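Local coordinates for protein trichothecene 3-O-acetyltransferase (Gibberella zeae, PDB 2RKV) that probably transfers the acetyl group of acetyl coenzyme A to the 3-hydroxyl of trichothecene mycotoxins such as T-2 toxin and deoxynivalenol, as a BAHD-family acyltransferase, at residues V84-R90 and L139-K145; K173-N177 and Y388-L392; R48-V53 and N177-T181; L190-V196 and Y305-L309; K382-W386 and P416-D420. One frame throughout, in Å; residues are numbered along the deposited sequence. Where two conformers were deposited one is given.

How the interactions relate
From the N terminus, helix 35-52 ends at 48-53, and interaction 3 brings this end to the loop 177-181, closing a loop of more than a hundred residues. Within that loop interaction 1 pairs two parallel strands at the sheet margin. Asn177 belongs to interactions 2 and 3 alike: where the loop of interaction 3 ends, that of interaction 2 opens, running from helix 161-176 to the turn 388-392. Interaction 4 falls wholly inside this second span and joins the loops 190-196 and 305-309. Interaction 5 crosses interaction 2, since 382-386 precedes 388-392 while its partner, 416-420, follows. It links two loops beside the seven-stranded sheet.

Interaction 1: residues V84-R90 and L139-K145; sequences VVVKDLR and LQLNFIK
Val86 and Phe143 cross at a slant on one face of a parallel strand pair, with Val86 CG1 3.4 Å from Phe143 CZ. The valine has this branch anti to its backbone nitrogen (chi1 -179°), which carries it over to the end of the ring. Val84 shares the face and sets CG2 against Leu139 CB at 3.8 Å; beta-branched valines suit such extended backbone. Farther along, Asp88 stands at about a right angle to Phe143, its OD1 3.6 Å from Phe143 CB. Arg90 grips this carboxylate side-on, NE to OD1 and NH2 to OD2, and turns its guanidinium 89° from the Phe143 ring. The other face is more polar. Gln140 NE2 gives a bond of 2.9 Å to Asn142 OD1 within the carbonyl plane, while in the conformer given the aliphatic part of Lys87 passes the Gln140 amide and its NZ bonds to Ile115 O. Backbone bonds alternate in parallel fashion, from Val85 N to Leu139 O (2.9 Å) through to Leu89 N and Phe143 O. Strand 83-88 is an edge strand of its five-stranded sheet, and 137-144 lies between it and 147-155; helix 35-52 covers the Phe143 face, where Tyr35 stacks on the ring.

Interaction 2: residues K173-N177 and Y388-L392; sequences KACRN and YDFGL
Arg176, in the last turn of helix 161-176, reaches across to Asp389, the first residue of an Asp-Phe-Gly sequence that matches the start of the DFGWG-like motif of BAHD acyltransferases. Asp389 OD1 accepts two bonds. In a salt bridge, Arg176 NH1 comes in on its syn side at 3.0 Å, with the oxygen lying in the guanidinium plane, and Gly391 N comes in on the anti side at 2.8 Å, closing an Asx turn; both donors are somewhat out of the carboxylate plane. Asp389 OD2 is paired with Lys396, and Arg176 NE with Asp178, so both charged groups are shared between partners. The arginine chain bends at chi3 (55°) to bring NH1 round to the carboxylate. Residues 389-392 form a type I' turn, closed by Leu392 N to Asp389 O at 3.1 Å. Both middle residues have positive phi, a conformation easy for glycine, and the bare Gly391 lets Arg176 CG come within 3.4 Å of Gly391 N. Phe390 N is hydrogen-bonded to Ser172 OG. On the helix side Asn177, also at positive phi, ends the helix in a Schellman motif and bonds back through N to Ala174 O. The Phe390 side chain packs on Ile168 and Leu171 of this helix, while small Cys175 allows a close approach: its CB sits 3.1 Å from Phe390 O, and its SG lies at the ring edge, 4.2 Å from Phe390 CD2.

Interaction 3: residues R48-V53 and N177-T181; sequences RFSEAV and NDPFT
Arg48 lays its guanidinium over the side-chain amide of Asn177, the two planes only 17° apart and Asn177 CG 3.7 Å above the guanidinium, toward its rim. The Asn177 oxygen overlaps the inner end of the group: OD1 is 3.4 Å from Arg48 CD. This is stacking without a hydrogen bond; two of the arginine's donors serve the end of helix 161-176 instead, NE bonding to Ala174 O and NH1 more weakly to Cys175 O. A bend at chi3 (-81°) turns the flat group into position for both tasks. From Phe49 to Val53 the contact becomes apolar. Phe49 CD2 lies near the plane of the Phe180 ring at its edge, 3.7 Å from Phe180 CZ, but Phe180 meets the Phe49 ring obliquely, the planes at 90°. Ala52, small enough to let the ring come close to the helix, touches Phe180 CE2 through CB at 3.9 Å, and Val53 CG2 adds a looser contact near the ring plane. Met185 of helix 182-187 also packs on Phe180. The chemistry is thus divided: van der Waals packing holds Phe180, while a cationic group set by carbonyls at a helix C terminus would probably be stabilised electrostatically there as it covers the amide of Asn177.

Interaction 4: residues L190-V196 and Y305-L309; sequences LDRKTIV and YPGLL
The Tyr305 ring is sandwiched between an isoleucine methyl and a backbone amide. Ile195 CD1 sits over the centre of one face, 3.6 Å from the centroid and 14° off the normal, a CH-pi contact; on the opposite face Gly307 N lies 3.6 Å above the plane, displaced toward the rim. Ile195 reaches the ring because CG1 is anti to its backbone nitrogen (chi1 -150°), and Gly307, bare of a side chain, can tuck against the tyrosine. At the edge, Arg192 CG approaches close to the ring plane and is 3.2 Å from Tyr305 OH, whose hydrogen-bond partner is Asp8. Leu190 CD1 meets Tyr305 CD1 obliquely at 3.9 Å. The long, extended arginine continues past the ring and places its guanidinium face over Gly307 CA, 3.7 Å from NH1. That nitrogen bonds to Ala158 O, Trp55 makes a cation-pi contact with the group, and a water joins Arg192 NH2 to Pro306 O, with 2.9 Å on each side. Farther along, Val196 CG2 touches Leu309 CD1 at 3.8 Å. The contact fastens the type I turn 192-195, between helix 182-187 and strand 229-236, to the approach of strand 310-318. There Asp160, of the family's HxxxD motif, receives Leu309 N, and helix 340-356 packs on Val196.

Interaction 5: residues K382-W386 and P416-D420; sequences KVGLW and PKKPD
Two loops beside the seven-stranded sheet meet here: the one leaving strand 375-379 and the hairpin connection between strands 411-414 and 423-430, joined by Trp386 and a proline-rich run. Trp386 NE1 bonds to Pro416 O at 2.9 Å, the oxygen close to the indole plane. The nitrogen, however, stands above the carbonyl plane, 67° out of it. One indole face carries two CH-pi contacts. Lys418 CA is 3.9 Å from the centroid of the five-membered ring, and Pro419 CD is 4.0 Å from that of the six-membered ring. The Lys418 chain, extended beyond CG, runs its aliphatic part past the ring, with CG 3.7 Å from Trp386 CH2, before its tip leads away. Proline suits position 419 because its rigid ring holds the CD methylene, next to nitrogen, against the indole face. Pro416 also packs against Val383, where CG2 and Pro416 CG are a tight 3.4 Å apart, and Leu385 CD1 touches the same CG at 4.0 Å. Asp165 of helix 161-176 bonds to Gly384 N. The side chain of Val383 is about 6 Å from the bound coenzyme A. The tryptophan-proline packing thus joins the loop that follows the coenzyme-binding residues Ser378, Ser379 and Trp380 to the turn of a beta hairpin.

Interaction 1: residues V84-R90 and L139-K145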
# COMPACT_ATOMS: atom_id res chain seq x y z
N VAL A 84 -8.86 14.62 -12.70
CA VAL A 84 -9.58 13.38 -13.00
C VAL A 84 -9.63 13.17 -14.51
O VAL A 84 -9.87 14.11 -15.28
CB VAL A 84 -11.00 13.30 -12.34
CG1 VAL A 84 -11.95 14.32 -12.93
CG2 VAL A 84 -11.59 11.88 -12.46
N VAL A 85 -9.34 11.94 -14.92
CA VAL A 85 -9.44 11.53 -16.31
C VAL A 85 -10.70 10.67 -16.39
O VAL A 85 -10.91 9.81 -15.55
CB VAL A 85 -8.20 10.68 -16.73
CG1 VAL A 85 -8.41 10.00 -18.10
CG2 VAL A 85 -6.94 11.54 -16.76
N VAL A 86 -11.51 10.91 -17.42
CA VAL A 86 -12.68 10.08 -17.68
C VAL A 86 -12.39 9.27 -18.94
O VAL A 86 -12.02 9.83 -19.97
CB VAL A 86 -13.96 10.94 -17.86
CG1 VAL A 86 -15.18 10.05 -18.11
CG2 VAL A 86 -14.18 11.83 -16.62
N LYS A 87 -12.51 7.95 -18.81
CA LYS A 87 -12.26 7.00 -19.89
C LYS A 87 -13.50 6.15 -20.14
O LYS A 87 -13.97 5.47 -19.22
CB LYS A 87 -11.12 6.07 -19.51
CG LYS A 87 -9.79 6.32 -20.18
CD LYS A 87 -9.15 4.98 -20.45
CE LYS A 87 -7.65 5.06 -20.66
NZ LYS A 87 -7.17 3.70 -20.96
N ASP A 88 -14.00 6.16 -21.37
CA ASP A 88 -15.15 5.31 -21.73
C ASP A 88 -14.69 4.01 -22.39
O ASP A 88 -14.30 4.01 -23.56
CB ASP A 88 -16.15 6.05 -22.64
CG ASP A 88 -17.37 5.19 -22.99
OD1 ASP A 88 -17.57 4.12 -22.36
OD2 ASP A 88 -18.13 5.59 -23.89
N LEU A 89 -14.79 2.91 -21.64
CA LEU A 89 -14.29 1.61 -22.10
C LEU A 89 -15.43 0.64 -22.43
O LEU A 89 -15.18 -0.54 -22.65
CB LEU A 89 -13.37 0.98 -21.04
CG LEU A 89 -12.17 1.82 -20.57
CD1 LEU A 89 -11.51 1.18 -19.34
CD2 LEU A 89 -11.18 2.02 -21.68
N ARG A 90 -16.66 1.15 -22.47
CA ARG A 90 -17.84 0.31 -22.70
C ARG A 90 -17.76 -0.47 -24.01
O ARG A 90 -18.26 -1.60 -24.09
CB ARG A 90 -19.13 1.13 -22.67
CG ARG A 90 -19.51 1.62 -21.28
CD ARG A 90 -20.69 2.57 -21.34
NE ARG A 90 -20.32 3.81 -22.01
CZ ARG A 90 -21.18 4.77 -22.35
NH1 ARG A 90 -22.48 4.63 -22.10
NH2 ARG A 90 -20.73 5.86 -22.96
N LEU A 139 -6.92 10.97 -10.29
CA LEU A 139 -8.11 10.11 -10.32
C LEU A 139 -8.47 9.69 -11.75
O LEU A 139 -8.18 10.41 -12.70
CB LEU A 139 -9.28 10.86 -9.68
CG LEU A 139 -8.87 11.26 -8.26
CD1 LEU A 139 -8.69 12.77 -8.11
CD2 LEU A 139 -9.76 10.64 -7.19
N GLN A 140 -9.08 8.52 -11.89
CA GLN A 140 -9.60 8.08 -13.18
C GLN A 140 -10.95 7.41 -12.98
O GLN A 140 -11.10 6.54 -12.12
CB GLN A 140 -8.61 7.15 -13.89
CG GLN A 140 -9.02 6.78 -15.33
CD GLN A 140 -7.83 6.48 -16.21
OE1 GLN A 140 -6.86 7.23 -16.23
NE2 GLN A 140 -7.91 5.38 -16.97
N LEU A 141 -11.93 7.88 -13.75
CA LEU A 141 -13.25 7.25 -13.80
C LEU A 141 -13.31 6.47 -15.10
O LEU A 141 -13.22 7.06 -16.17
CB LEU A 141 -14.37 8.30 -13.80
CG LEU A 141 -14.58 9.08 -12.50
CD1 LEU A 141 -15.56 10.24 -12.70
CD2 LEU A 141 -15.05 8.16 -11.39
N ASN A 142 -13.47 5.15 -15.00
CA ASN A 142 -13.52 4.28 -16.17
C ASN A 142 -14.93 3.72 -16.32
O ASN A 142 -15.40 2.99 -15.44
CB ASN A 142 -12.54 3.12 -16.02
CG ASN A 142 -11.12 3.58 -15.77
OD1 ASN A 142 -10.39 3.92 -16.70
ND2 ASN A 142 -10.71 3.58 -14.49
N PHE A 143 -15.61 4.05 -17.42
CA PHE A 143 -16.89 3.41 -17.71
C PHE A 143 -16.62 2.05 -18.33
O PHE A 143 -15.93 1.96 -19.34
CB PHE A 143 -17.75 4.20 -18.72
CG PHE A 143 -17.88 5.68 -18.43
CD1 PHE A 143 -17.71 6.21 -17.15
CD2 PHE A 143 -18.21 6.53 -19.47
CE1 PHE A 143 -17.86 7.58 -16.93
CE2 PHE A 143 -18.37 7.89 -19.26
CZ PHE A 143 -18.18 8.42 -17.99
N ILE A 144 -17.16 0.99 -17.74
CA ILE A 144 -17.09 -0.33 -18.36
C ILE A 144 -18.51 -0.86 -18.56
O ILE A 144 -19.47 -0.34 -17.97
CB ILE A 144 -16.24 -1.33 -17.53
CG1 ILE A 144 -16.96 -1.67 -16.21
CG2 ILE A 144 -14.81 -0.77 -17.31
CD1 ILE A 144 -16.32 -2.84 -15.43
N LYS A 145 -18.66 -1.88 -19.39
CA LYS A 145 -19.98 -2.44 -19.61
C LYS A 145 -20.57 -2.84 -18.25
O LYS A 145 -19.99 -3.67 -17.53
CB LYS A 145 -19.93 -3.64 -20.56
CG LYS A 145 -21.30 -4.24 -20.82
CD LYS A 145 -21.23 -5.39 -21.81
CE LYS A 145 -22.61 -6.00 -22.02
NZ LYS A 145 -22.58 -7.08 -23.05
O HOH W 1 -16.25 -2.58 -20.95

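Interaction 2: residues K173-N177 and Y388-L392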
# COMPACT_ATOMS: atom_id res chain seq x y z
N LYS A 173 -17.03 12.36 1.25
CA LYS A 173 -17.85 13.36 1.95
C LYS A 173 -18.12 14.55 1.04
O LYS A 173 -19.25 15.01 0.91
CB LYS A 173 -17.16 13.86 3.22
CG LYS A 173 -17.17 12.86 4.37
CD LYS A 173 -16.89 13.59 5.69
CE LYS A 173 -17.00 12.66 6.88
NZ LYS A 173 -16.95 13.44 8.17
N ALA A 174 -17.06 15.05 0.42
CA ALA A 174 -17.17 16.24 -0.43
C ALA A 174 -18.12 16.00 -1.61
O ALA A 174 -18.91 16.87 -1.95
CB ALA A 174 -15.80 16.68 -0.92
N CYS A 175 -18.03 14.81 -2.22
CA CYS A 175 -18.96 14.43 -3.30
C CYS A 175 -20.42 14.45 -2.84
O CYS A 175 -21.32 14.84 -3.59
CB CYS A 175 -18.59 13.05 -3.84
SG CYS A 175 -17.09 13.04 -4.83
N ARG A 176 -20.65 14.03 -1.60
CA ARG A 176 -21.99 14.02 -1.02
C ARG A 176 -22.43 15.39 -0.50
O ARG A 176 -23.60 15.58 -0.15
CB ARG A 176 -22.05 13.01 0.13
CG ARG A 176 -21.86 11.55 -0.29
CD ARG A 176 -21.98 10.59 0.91
NE ARG A 176 -23.24 10.77 1.62
CZ ARG A 176 -24.32 10.00 1.48
NH1 ARG A 176 -24.30 8.94 0.67
NH2 ARG A 176 -25.44 10.27 2.16
N ASN A 177 -21.49 16.33 -0.42
CA ASN A 177 -21.69 17.63 0.22
C ASN A 177 -21.94 17.50 1.74
O ASN A 177 -22.65 18.30 2.35
CB ASN A 177 -22.80 18.43 -0.48
CG ASN A 177 -22.65 19.94 -0.30
OD1 ASN A 177 -21.64 20.43 0.20
ND2 ASN A 177 -23.67 20.67 -0.72
N TYR A 388 -17.18 3.65 1.09
CA TYR A 388 -17.40 4.95 0.40
C TYR A 388 -18.26 4.82 -0.86
O TYR A 388 -18.00 3.95 -1.70
CB TYR A 388 -16.08 5.67 0.06
CG TYR A 388 -15.04 5.63 1.18
CD1 TYR A 388 -15.42 5.66 2.52
CD2 TYR A 388 -13.68 5.56 0.87
CE1 TYR A 388 -14.46 5.59 3.55
CE2 TYR A 388 -12.72 5.50 1.88
CZ TYR A 388 -13.12 5.53 3.21
OH TYR A 388 -12.17 5.46 4.21
N ASP A 389 -19.25 5.70 -0.99
CA ASP A 389 -20.18 5.68 -2.13
C ASP A 389 -20.04 6.92 -3.01
O ASP A 389 -20.58 6.97 -4.11
CB ASP A 389 -21.62 5.54 -1.65
CG ASP A 389 -22.04 6.67 -0.72
OD1 ASP A 389 -22.28 7.79 -1.20
OD2 ASP A 389 -22.13 6.44 0.51
N PHE A 390 -19.34 7.94 -2.50
CA PHE A 390 -19.11 9.18 -3.26
C PHE A 390 -20.37 9.89 -3.76
O PHE A 390 -20.31 10.64 -4.74
CB PHE A 390 -18.13 8.95 -4.42
CG PHE A 390 -16.80 8.40 -3.99
CD1 PHE A 390 -16.59 7.02 -3.94
CD2 PHE A 390 -15.77 9.26 -3.61
CE1 PHE A 390 -15.36 6.51 -3.51
CE2 PHE A 390 -14.54 8.77 -3.18
CZ PHE A 390 -14.34 7.38 -3.13
N GLY A 391 -21.51 9.66 -3.11
CA GLY A 391 -22.78 10.27 -3.53
C GLY A 391 -23.19 9.89 -4.95
O GLY A 391 -24.01 10.59 -5.58
N LEU A 392 -22.67 8.77 -5.45
CA LEU A 392 -22.91 8.38 -6.84
C LEU A 392 -24.22 7.63 -7.03
O LEU A 392 -24.66 7.44 -8.16
CB LEU A 392 -21.74 7.56 -7.41
CG LEU A 392 -20.36 8.21 -7.37
CD1 LEU A 392 -19.29 7.24 -7.89
CD2 LEU A 392 -20.33 9.56 -8.11

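Interaction 3: residues R48-V53 and N177-T181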
# COMPACT_ATOMS: atom_id res chain seq x y z
N ARG A 48 -15.22 21.05 -4.34
CA ARG A 48 -15.50 21.33 -2.93
C ARG A 48 -14.34 20.95 -2.01
O ARG A 48 -13.99 21.70 -1.10
CB ARG A 48 -16.76 20.59 -2.48
CG ARG A 48 -18.02 21.25 -2.95
CD ARG A 48 -19.19 20.80 -2.10
NE ARG A 48 -19.64 19.51 -2.58
CZ ARG A 48 -20.62 19.35 -3.46
NH1 ARG A 48 -20.97 18.13 -3.84
NH2 ARG A 48 -21.24 20.41 -3.97
N PHE A 49 -13.75 19.80 -2.28
CA PHE A 49 -12.64 19.31 -1.47
C PHE A 49 -11.45 20.27 -1.59
O PHE A 49 -10.85 20.66 -0.57
CB PHE A 49 -12.29 17.89 -1.93
CG PHE A 49 -11.35 17.14 -1.00
CD1 PHE A 49 -10.81 15.92 -1.41
CD2 PHE A 49 -11.01 17.64 0.26
CE1 PHE A 49 -9.95 15.20 -0.58
CE2 PHE A 49 -10.13 16.91 1.10
CZ PHE A 49 -9.62 15.69 0.67
N SER A 50 -11.14 20.67 -2.82
CA SER A 50 -10.03 21.59 -3.09
C SER A 50 -10.24 22.96 -2.44
O SER A 50 -9.29 23.59 -1.97
CB SER A 50 -9.85 21.79 -4.61
OG SER A 50 -9.60 20.56 -5.24
N GLU A 51 -11.49 23.40 -2.42
CA GLU A 51 -11.80 24.68 -1.78
C GLU A 51 -11.56 24.59 -0.28
O GLU A 51 -10.99 25.51 0.32
CB GLU A 51 -13.24 25.10 -2.11
CG GLU A 51 -13.40 25.51 -3.56
CD GLU A 51 -14.85 25.69 -3.99
OE1 GLU A 51 -15.75 25.09 -3.36
OE2 GLU A 51 -15.08 26.43 -4.97
N ALA A 52 -11.97 23.46 0.32
CA ALA A 52 -11.79 23.22 1.75
C ALA A 52 -10.33 23.00 2.15
O ALA A 52 -9.87 23.52 3.17
CB ALA A 52 -12.66 22.05 2.20
N VAL A 53 -9.61 22.20 1.35
CA VAL A 53 -8.22 21.82 1.63
C VAL A 53 -7.42 21.98 0.34
O VAL A 53 -7.20 21.00 -0.40
CB VAL A 53 -8.13 20.37 2.19
CG1 VAL A 53 -6.70 20.02 2.59
CG2 VAL A 53 -9.08 20.20 3.39
N ASN A 177 -21.49 16.33 -0.42
CA ASN A 177 -21.69 17.63 0.22
C ASN A 177 -21.94 17.50 1.74
O ASN A 177 -22.65 18.30 2.35
CB ASN A 177 -22.80 18.43 -0.48
CG ASN A 177 -22.65 19.94 -0.30
OD1 ASN A 177 -21.64 20.43 0.20
ND2 ASN A 177 -23.67 20.67 -0.72
N ASP A 178 -21.33 16.47 2.33
CA ASP A 178 -21.36 16.27 3.78
C ASP A 178 -20.22 17.05 4.43
O ASP A 178 -19.10 17.04 3.91
CB ASP A 178 -21.26 14.78 4.10
CG ASP A 178 -22.46 13.99 3.62
OD1 ASP A 178 -23.57 14.57 3.53
OD2 ASP A 178 -22.31 12.77 3.35
N PRO A 179 -20.48 17.72 5.57
CA PRO A 179 -19.45 18.62 6.13
C PRO A 179 -18.28 17.86 6.75
O PRO A 179 -18.45 16.73 7.24
CB PRO A 179 -20.21 19.39 7.22
CG PRO A 179 -21.33 18.48 7.63
CD PRO A 179 -21.69 17.65 6.41
N PHE A 180 -17.09 18.46 6.71
CA PHE A 180 -15.94 17.87 7.38
C PHE A 180 -16.01 18.22 8.86
O PHE A 180 -16.45 19.32 9.22
CB PHE A 180 -14.60 18.38 6.81
CG PHE A 180 -14.35 18.03 5.35
CD1 PHE A 180 -15.12 17.10 4.66
CD2 PHE A 180 -13.28 18.63 4.69
CE1 PHE A 180 -14.86 16.81 3.32
CE2 PHE A 180 -13.00 18.34 3.35
CZ PHE A 180 -13.79 17.42 2.67
N THR A 181 -15.58 17.31 9.73
CA THR A 181 -15.52 17.63 11.16
C THR A 181 -14.30 18.48 11.47
O THR A 181 -13.34 18.52 10.69
CB THR A 181 -15.46 16.36 12.03
OG1 THR A 181 -14.21 15.70 11.81
CG2 THR A 181 -16.61 15.42 11.70

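Interaction 4: residues L190-V196 and Y305-L309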
# COMPACT_ATOMS: atom_id res chain seq x y z
N LEU A 190 -2.17 19.25 9.98
CA LEU A 190 -1.04 19.13 10.88
C LEU A 190 0.26 19.38 10.13
O LEU A 190 0.44 18.92 8.99
CB LEU A 190 -1.00 17.74 11.52
CG LEU A 190 -2.15 17.37 12.47
CD1 LEU A 190 -2.03 15.90 12.83
CD2 LEU A 190 -2.14 18.25 13.72
N ASP A 191 1.18 20.10 10.76
CA ASP A 191 2.51 20.28 10.19
C ASP A 191 3.21 18.92 10.12
O ASP A 191 3.19 18.15 11.08
CB ASP A 191 3.33 21.26 11.03
CG ASP A 191 4.51 21.83 10.26
OD1 ASP A 191 4.39 22.07 9.04
OD2 ASP A 191 5.56 22.05 10.89
N ARG A 192 3.83 18.65 8.98
CA ARG A 192 4.42 17.33 8.74
C ARG A 192 5.86 17.25 9.20
O ARG A 192 6.28 16.22 9.71
CB ARG A 192 4.36 16.95 7.25
CG ARG A 192 3.00 17.17 6.62
CD ARG A 192 2.90 16.44 5.30
NE ARG A 192 1.56 16.57 4.73
CZ ARG A 192 1.09 15.79 3.76
NH1 ARG A 192 1.87 14.85 3.22
NH2 ARG A 192 -0.15 15.97 3.31
N LYS A 193 6.63 18.32 9.00
CA LYS A 193 8.08 18.25 9.22
C LYS A 193 8.47 18.06 10.69
O LYS A 193 9.61 17.71 10.99
CB LYS A 193 8.80 19.45 8.61
CG LYS A 193 8.54 20.78 9.31
CD LYS A 193 9.24 21.95 8.60
CE LYS A 193 10.74 21.97 8.83
NZ LYS A 193 11.41 23.11 8.10
N THR A 194 7.51 18.27 11.59
CA THR A 194 7.78 18.14 13.03
C THR A 194 7.01 16.99 13.67
O THR A 194 7.10 16.77 14.88
CB THR A 194 7.44 19.44 13.78
OG1 THR A 194 6.06 19.75 13.58
CG2 THR A 194 8.32 20.61 13.29
N ILE A 195 6.27 16.22 12.86
CA ILE A 195 5.33 15.23 13.40
C ILE A 195 6.01 14.00 14.04
O ILE A 195 5.41 13.30 14.86
CB ILE A 195 4.25 14.82 12.36
CG1 ILE A 195 2.96 14.43 13.10
CG2 ILE A 195 4.77 13.74 11.39
CD1 ILE A 195 1.71 14.38 12.23
N VAL A 196 7.27 13.76 13.66
CA VAL A 196 8.10 12.75 14.32
C VAL A 196 9.22 13.49 15.06
O VAL A 196 10.14 14.01 14.43
CB VAL A 196 8.71 11.74 13.31
CG1 VAL A 196 9.56 10.69 14.06
CG2 VAL A 196 7.63 11.04 12.49
N TYR A 305 -4.66 11.56 9.83
CA TYR A 305 -3.49 12.26 9.30
C TYR A 305 -3.18 11.73 7.89
O TYR A 305 -2.98 10.52 7.72
CB TYR A 305 -2.28 12.08 10.21
CG TYR A 305 -1.02 12.70 9.67
CD1 TYR A 305 -0.94 14.08 9.51
CD2 TYR A 305 0.09 11.92 9.33
CE1 TYR A 305 0.20 14.67 9.02
CE2 TYR A 305 1.25 12.51 8.84
CZ TYR A 305 1.30 13.89 8.70
OH TYR A 305 2.43 14.50 8.21
N PRO A 306 -3.20 12.61 6.88
CA PRO A 306 -3.14 12.16 5.49
C PRO A 306 -1.74 11.93 4.92
O PRO A 306 -1.60 11.63 3.73
CB PRO A 306 -3.79 13.31 4.74
CG PRO A 306 -3.33 14.53 5.52
CD PRO A 306 -3.36 14.08 6.98
N GLY A 307 -0.71 12.06 5.76
CA GLY A 307 0.66 12.03 5.25
C GLY A 307 1.26 10.64 5.14
O GLY A 307 0.54 9.64 4.93
N LEU A 308 2.58 10.61 5.28
CA LEU A 308 3.37 9.39 5.23
C LEU A 308 3.98 9.17 6.61
O LEU A 308 4.89 9.89 7.03
CB LEU A 308 4.44 9.51 4.13
CG LEU A 308 5.34 8.33 3.74
CD1 LEU A 308 6.31 7.94 4.86
CD2 LEU A 308 4.55 7.14 3.31
N LEU A 309 3.45 8.19 7.32
CA LEU A 309 3.90 7.90 8.67
C LEU A 309 3.84 6.39 8.84
O LEU A 309 2.88 5.84 9.38
CB LEU A 309 3.05 8.64 9.72
CG LEU A 309 3.45 8.51 11.19
CD1 LEU A 309 4.98 8.56 11.35
CD2 LEU A 309 2.81 9.61 12.02
O HOH W 2 -1.15 13.68 1.75

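Interaction 5: residues K382-W386 and P416-D420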
# COMPACT_ATOMS: atom_id res chain seq x y z
N LYS A 382 -7.13 -2.99 6.92
CA LYS A 382 -7.91 -2.19 7.87
C LYS A 382 -8.35 -0.83 7.33
O LYS A 382 -8.98 -0.06 8.06
CB LYS A 382 -7.11 -2.00 9.17
N VAL A 383 -8.02 -0.51 6.08
CA VAL A 383 -8.46 0.78 5.53
C VAL A 383 -9.95 0.73 5.15
O VAL A 383 -10.53 -0.36 5.00
CB VAL A 383 -7.55 1.32 4.39
CG1 VAL A 383 -6.10 1.43 4.88
CG2 VAL A 383 -7.64 0.48 3.14
N GLY A 384 -10.55 1.90 5.02
CA GLY A 384 -12.01 2.02 5.02
C GLY A 384 -12.72 2.08 3.69
O GLY A 384 -13.91 2.40 3.64
N LEU A 385 -12.01 1.74 2.61
CA LEU A 385 -12.47 1.97 1.23
C LEU A 385 -13.79 1.31 0.84
O LEU A 385 -14.52 1.84 -0.00
CB LEU A 385 -11.37 1.59 0.23
CG LEU A 385 -10.16 2.53 0.24
CD1 LEU A 385 -8.95 1.86 -0.41
CD2 LEU A 385 -10.49 3.86 -0.45
N TRP A 386 -14.10 0.16 1.45
CA TRP A 386 -15.37 -0.54 1.17
C TRP A 386 -16.62 0.25 1.59
O TRP A 386 -17.75 -0.11 1.20
CB TRP A 386 -15.39 -1.90 1.86
CG TRP A 386 -14.58 -2.97 1.21
CD1 TRP A 386 -13.28 -3.29 1.49
CD2 TRP A 386 -15.02 -3.89 0.20
NE1 TRP A 386 -12.88 -4.35 0.70
CE2 TRP A 386 -13.93 -4.74 -0.10
CE3 TRP A 386 -16.24 -4.08 -0.48
CZ2 TRP A 386 -14.01 -5.77 -1.04
CZ3 TRP A 386 -16.32 -5.11 -1.42
CH2 TRP A 386 -15.21 -5.93 -1.70
N PRO A 416 -7.98 -4.07 1.22
CA PRO A 416 -8.92 -3.80 2.31
C PRO A 416 -9.87 -4.99 2.48
O PRO A 416 -10.38 -5.54 1.50
CB PRO A 416 -9.66 -2.53 1.83
CG PRO A 416 -8.68 -1.87 0.90
CD PRO A 416 -7.96 -3.00 0.21
N LYS A 417 -10.05 -5.43 3.72
CA LYS A 417 -10.86 -6.60 4.05
C LYS A 417 -12.30 -6.39 3.56
O LYS A 417 -12.89 -5.34 3.80
CB LYS A 417 -10.83 -6.81 5.57
CG LYS A 417 -11.46 -8.09 6.05
CD LYS A 417 -11.66 -8.06 7.58
CE LYS A 417 -13.01 -7.43 7.96
NZ LYS A 417 -12.92 -5.95 8.11
N LYS A 418 -12.86 -7.38 2.87
CA LYS A 418 -14.27 -7.34 2.48
C LYS A 418 -15.08 -7.33 3.78
O LYS A 418 -14.68 -7.98 4.75
CB LYS A 418 -14.63 -8.54 1.59
CG LYS A 418 -16.00 -8.47 0.93
CD LYS A 418 -16.22 -9.58 -0.08
CE LYS A 418 -17.59 -9.43 -0.76
NZ LYS A 418 -17.93 -10.61 -1.60
N PRO A 419 -16.19 -6.57 3.83
CA PRO A 419 -16.94 -6.46 5.09
C PRO A 419 -17.27 -7.80 5.76
O PRO A 419 -17.26 -7.87 7.00
CB PRO A 419 -18.21 -5.72 4.67
CG PRO A 419 -17.73 -4.84 3.54
CD PRO A 419 -16.80 -5.73 2.77
N ASP A 420 -17.52 -8.84 4.97
CA ASP A 420 -17.79 -10.19 5.51
C ASP A 420 -16.56 -10.91 6.12
O ASP A 420 -16.70 -11.98 6.73
CB ASP A 420 -18.48 -11.08 4.46
CG ASP A 420 -17.56 -11.45 3.29
OD1 ASP A 420 -16.42 -10.94 3.19
OD2 ASP A 420 -18.01 -12.27 2.45